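Local atomic coordinates of periplasmic oligopeptide-binding protein (Burkholderia pseudomallei, PDB entry 3ZS6), a protein that probably binds oligopeptides in the periplasm as the solute-binding component of an ABC transport system that carries peptides into the cell. Residues V429-V440 against Q458-M469. Residues are numbered along the deposited sequence; the frame is centred on the assembly and turned at random.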
loop_
_atom_site.group_PDB
_atom_site.type_symbol
_atom_site.label_atom_id
_atom_site.label_comp_id
_atom_site.label_asym_id
_atom_site.label_seq_id
_atom_site.Cartn_x
_atom_site.Cartn_y
_atom_site.Cartn_z
ATOM N N VAL A 429 -7.298 3.301 12.258
ATOM C CA VAL A 429 -8.316 4.209 12.814
ATOM C C VAL A 429 -9.029 3.603 14.030
ATOM O O VAL A 429 -9.600 4.326 14.856
ATOM C CB VAL A 429 -9.364 4.657 11.777
ATOM C CG1 VAL A 429 -8.673 5.317 10.579
ATOM C CG2 VAL A 429 -10.250 3.474 11.342
ATOM N N GLY A 430 -8.996 2.275 14.128
ATOM C CA GLY A 430 -9.537 1.578 15.285
ATOM C C GLY A 430 -11.026 1.319 15.171
ATOM O O GLY A 430 -11.749 1.330 16.163
ATOM N N TYR A 431 -11.491 1.093 13.950
ATOM C CA TYR A 431 -12.908 0.861 13.710
ATOM C C TYR A 431 -13.209 -0.610 13.934
ATOM O O TYR A 431 -12.353 -1.466 13.688
ATOM C CB TYR A 431 -13.248 1.272 12.276
ATOM C CG TYR A 431 -14.682 1.063 11.841
ATOM C CD1 TYR A 431 -15.696 1.908 12.276
ATOM C CD2 TYR A 431 -15.013 0.044 10.959
ATOM C CE1 TYR A 431 -17.006 1.726 11.861
ATOM C CE2 TYR A 431 -16.319 -0.146 10.540
ATOM C CZ TYR A 431 -17.308 0.697 10.988
ATOM O OH TYR A 431 -18.602 0.505 10.557
ATOM N N CYS A 432 -14.409 -0.907 14.424
ATOM C CA CYS A 432 -14.839 -2.298 14.553
ATOM C C CYS A 432 -16.352 -2.427 14.469
ATOM O O CYS A 432 -17.075 -1.986 15.362
ATOM C CB CYS A 432 -14.331 -2.929 15.848
ATOM S SG CYS A 432 -14.926 -4.645 16.110
ATOM N N ASN A 433 -16.820 -3.032 13.384
ATOM C CA ASN A 433 -18.240 -3.288 13.202
ATOM C C ASN A 433 -18.462 -4.748 12.837
ATOM O O ASN A 433 -18.332 -5.126 11.669
ATOM C CB ASN A 433 -18.841 -2.365 12.139
ATOM C CG ASN A 433 -20.360 -2.490 12.048
ATOM O OD1 ASN A 433 -20.926 -3.570 12.257
ATOM N ND2 ASN A 433 -21.025 -1.381 11.739
ATOM N N PRO A 434 -18.802 -5.571 13.847
ATOM C CA PRO A 434 -18.990 -7.022 13.733
ATOM C C PRO A 434 -19.943 -7.404 12.604
ATOM O O PRO A 434 -19.748 -8.438 11.970
ATOM C CB PRO A 434 -19.600 -7.408 15.088
ATOM C CG PRO A 434 -19.116 -6.346 16.029
ATOM C CD PRO A 434 -19.082 -5.082 15.211
ATOM N N LYS A 435 -20.965 -6.590 12.360
ATOM C CA LYS A 435 -21.872 -6.857 11.249
ATOM C C LYS A 435 -21.128 -6.753 9.914
ATOM O O LYS A 435 -21.238 -7.639 9.058
ATOM C CB LYS A 435 -23.073 -5.915 11.277
ATOM C CG LYS A 435 -24.044 -6.127 10.130
ATOM C CD LYS A 435 -24.558 -7.564 10.087
ATOM C CE LYS A 435 -25.584 -7.756 8.975
ATOM N NZ LYS A 435 -26.110 -9.154 8.922
ATOM N N VAL A 436 -20.363 -5.679 9.737
ATOM C CA VAL A 436 -19.528 -5.570 8.548
ATOM C C VAL A 436 -18.653 -6.816 8.412
ATOM O O VAL A 436 -18.617 -7.443 7.357
ATOM C CB VAL A 436 -18.635 -4.306 8.565
ATOM C CG1 VAL A 436 -17.590 -4.388 7.463
ATOM C CG2 VAL A 436 -19.485 -3.045 8.419
ATOM N N ASP A 437 -17.957 -7.174 9.485
ATOM C CA ASP A 437 -17.069 -8.331 9.458
ATOM C C ASP A 437 -17.819 -9.619 9.101
ATOM O O ASP A 437 -17.328 -10.434 8.318
ATOM C CB ASP A 437 -16.331 -8.480 10.795
ATOM C CG ASP A 437 -15.270 -7.399 11.010
ATOM O OD1 ASP A 437 -15.294 -6.371 10.295
ATOM O OD2 ASP A 437 -14.413 -7.578 11.902
ATOM N N SER A 438 -19.012 -9.802 9.659
ATOM C CA SER A 438 -19.751 -11.037 9.405
ATOM C C SER A 438 -20.250 -11.074 7.966
ATOM O O SER A 438 -20.283 -12.133 7.345
ATOM C CB SER A 438 -20.908 -11.226 10.399
ATOM O OG SER A 438 -22.109 -10.658 9.913
ATOM N N LEU A 439 -20.630 -9.916 7.437
ATOM C CA LEU A 439 -21.023 -9.818 6.037
ATOM C C LEU A 439 -19.867 -10.206 5.114
ATOM O O LEU A 439 -20.070 -10.872 4.096
ATOM C CB LEU A 439 -21.531 -8.411 5.704
ATOM C CG LEU A 439 -22.929 -8.045 6.221
ATOM C CD1 LEU A 439 -23.274 -6.603 5.883
ATOM C CD2 LEU A 439 -23.995 -8.991 5.668
ATOM N N VAL A 440 -18.653 -9.791 5.464
ATOM C CA VAL A 440 -17.484 -10.140 4.656
ATOM C C VAL A 440 -17.217 -11.648 4.688
ATOM O O VAL A 440 -16.981 -12.269 3.652
ATOM C CB VAL A 440 -16.225 -9.404 5.124
ATOM C CG1 VAL A 440 -14.978 -10.013 4.463
ATOM C CG2 VAL A 440 -16.341 -7.908 4.825
ATOM N N GLN A 458 -22.489 -4.508 0.019
ATOM C CA GLN A 458 -23.337 -4.215 1.168
ATOM C C GLN A 458 -22.492 -3.907 2.401
ATOM O O GLN A 458 -22.737 -2.924 3.093
ATOM C CB GLN A 458 -24.302 -5.367 1.451
ATOM C CG GLN A 458 -25.190 -5.121 2.658
ATOM C CD GLN A 458 -26.086 -6.300 2.979
ATOM O OE1 GLN A 458 -26.051 -7.331 2.300
ATOM N NE2 GLN A 458 -26.893 -6.157 4.027
ATOM N N ALA A 459 -21.485 -4.740 2.657
ATOM C CA ALA A 459 -20.573 -4.525 3.779
ATOM C C ALA A 459 -19.774 -3.216 3.668
ATOM O O ALA A 459 -19.600 -2.507 4.665
ATOM C CB ALA A 459 -19.628 -5.709 3.932
ATOM N N HIS A 460 -19.278 -2.903 2.472
ATOM C CA HIS A 460 -18.534 -1.658 2.279
ATOM C C HIS A 460 -19.426 -0.448 2.564
ATOM O O HIS A 460 -19.059 0.419 3.363
ATOM C CB HIS A 460 -17.916 -1.561 0.875
ATOM C CG HIS A 460 -17.156 -0.287 0.634
ATOM N ND1 HIS A 460 -17.436 0.564 -0.416
ATOM C CD2 HIS A 460 -16.134 0.287 1.316
ATOM C CE1 HIS A 460 -16.622 1.605 -0.369
ATOM N NE2 HIS A 460 -15.822 1.462 0.674
ATOM N N ASP A 461 -20.593 -0.401 1.920
ATOM C CA ASP A 461 -21.571 0.665 2.158
ATOM C C ASP A 461 -21.887 0.816 3.644
ATOM O O ASP A 461 -21.952 1.929 4.170
ATOM C CB ASP A 461 -22.887 0.391 1.416
ATOM C CG ASP A 461 -22.750 0.463 -0.096
ATOM O OD1 ASP A 461 -21.709 0.945 -0.602
ATOM O OD2 ASP A 461 -23.709 0.045 -0.781
ATOM N N LEU A 462 -22.111 -0.309 4.314
ATOM C CA LEU A 462 -22.458 -0.283 5.730
ATOM C C LEU A 462 -21.358 0.399 6.537
ATOM O O LEU A 462 -21.630 1.274 7.368
ATOM C CB LEU A 462 -22.695 -1.699 6.257
ATOM C CG LEU A 462 -23.210 -1.782 7.697
ATOM C CD1 LEU A 462 -24.503 -0.988 7.835
ATOM C CD2 LEU A 462 -23.414 -3.238 8.135
ATOM N N ALA A 463 -20.115 -0.002 6.286
ATOM C CA ALA A 463 -18.973 0.615 6.956
ATOM C C ALA A 463 -18.850 2.115 6.665
ATOM O O ALA A 463 -18.594 2.902 7.572
ATOM C CB ALA A 463 -17.688 -0.096 6.580
ATOM N N MET A 464 -18.999 2.510 5.402
ATOM C CA MET A 464 -18.776 3.913 5.034
ATOM C C MET A 464 -19.864 4.838 5.597
ATOM O O MET A 464 -19.626 6.028 5.809
ATOM C CB MET A 464 -18.651 4.087 3.516
ATOM C CG MET A 464 -17.416 3.439 2.897
ATOM S SD MET A 464 -15.847 4.020 3.574
ATOM C CE MET A 464 -15.529 2.776 4.824
ATOM N N ASN A 465 -21.055 4.293 5.833
ATOM C CA ASN A 465 -22.111 5.061 6.488
ATOM C C ASN A 465 -21.731 5.428 7.918
ATOM O O ASN A 465 -22.333 6.313 8.525
ATOM C CB ASN A 465 -23.444 4.312 6.450
ATOM C CG ASN A 465 -24.126 4.413 5.099
ATOM O OD1 ASN A 465 -24.274 5.504 4.544
ATOM N ND2 ASN A 465 -24.537 3.276 4.557
ATOM N N ASP A 466 -20.710 4.756 8.443
ATOM C CA ASP A 466 -20.163 5.090 9.757
ATOM C C ASP A 466 -19.015 6.109 9.674
ATOM O O ASP A 466 -18.550 6.609 10.693
ATOM C CB ASP A 466 -19.703 3.818 10.484
ATOM C CG ASP A 466 -20.876 2.988 11.026
ATOM O OD1 ASP A 466 -22.010 3.512 11.078
ATOM O OD2 ASP A 466 -20.661 1.820 11.409
ATOM N N TYR A 467 -18.565 6.413 8.457
ATOM C CA TYR A 467 -17.466 7.372 8.245
ATOM C C TYR A 467 -16.285 7.164 9.192
ATOM O O TYR A 467 -15.837 8.096 9.855
ATOM C CB TYR A 467 -17.996 8.813 8.309
ATOM C CG TYR A 467 -19.069 9.024 7.276
ATOM C CD1 TYR A 467 -18.737 9.358 5.978
ATOM C CD2 TYR A 467 -20.412 8.806 7.580
ATOM C CE1 TYR A 467 -19.704 9.511 5.013
ATOM C CE2 TYR A 467 -21.392 8.964 6.621
ATOM C CZ TYR A 467 -21.028 9.318 5.338
ATOM O OH TYR A 467 -21.980 9.479 4.360
ATOM N N PRO A 468 -15.775 5.925 9.253
ATOM C CA PRO A 468 -14.620 5.611 10.098
ATOM C C PRO A 468 -13.369 6.390 9.691
ATOM O O PRO A 468 -12.491 6.598 10.531
ATOM C CB PRO A 468 -14.421 4.102 9.882
ATOM C CG PRO A 468 -15.099 3.805 8.562
ATOM C CD PRO A 468 -16.284 4.739 8.539
ATOM N N MET A 469 -13.292 6.796 8.426
ATOM C CA MET A 469 -12.248 7.702 7.951
ATOM C C MET A 469 -12.855 8.618 6.890
ATOM O O MET A 469 -14.050 8.537 6.617
ATOM C CB MET A 469 -11.049 6.931 7.372
ATOM C CG MET A 469 -11.412 5.922 6.278
ATOM S SD MET A 469 -11.680 4.234 6.898
ATOM C CE MET A 469 -9.979 3.690 7.158
#
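Tyr431 reaches from the loop before helix 434-443 to the turn that follows helix 449-464, where its ring and its hydroxyl are engaged separately. Pro468 lies over one face of the ring, its CB 3.9 Å from the ring centroid in a CH-pi contact 29° off the ring normal. At the ring's edge Tyr431 OH donates to Asp466 OD2 over 2.6 Å, meeting the oxygen on its anti side, ring and carboxylate planes steeply inclined. The tyrosine CG is anti to the backbone N (chi1 178°), which carries the hydroxyl across to the carboxylate and past Ala463 CA, 3.6 Å from Tyr431 OH.

The same Asp466 OD2 accepts a second bond, 3.2 Å long, from Asn433 ND2, which arrives nearly along the C-O axis with amide and carboxylate almost coplanar. Two donors thus grip one oxygen. Asn433 is also the N-cap: its OD1 takes weak bonds from the backbone N of Lys435 and Val436, so the one side chain caps helix 434-443 and links it to the turn.

Beyond this polar end segments 434-440 and 458-464 run antiparallel, their axes 8.9 Å apart at closest approach and 167° between directions. The small Ala459 is consistent with this approach: its CB meets Leu439 CB at 3.7 Å, while Val436 CG2 packs against Ala463. Leu439 CD1 reaches Leu462 CD2 and lies across the Gln458 side chain, 4.0 Å from Gln458 CG; Leu462 CD2 is also 3.6 Å from Lys435 CG.

The two helices form an antiparallel hairpin, one side of which rests on helix 414-417, where Phe417 touches Val440 and Ala459. Disulfide Cys422-Cys432 ties the loop back to the chain after that helix; Arg279 of helix 276-285 binds Asp466 O, and Val429 and Met469 pack on strand 260-266.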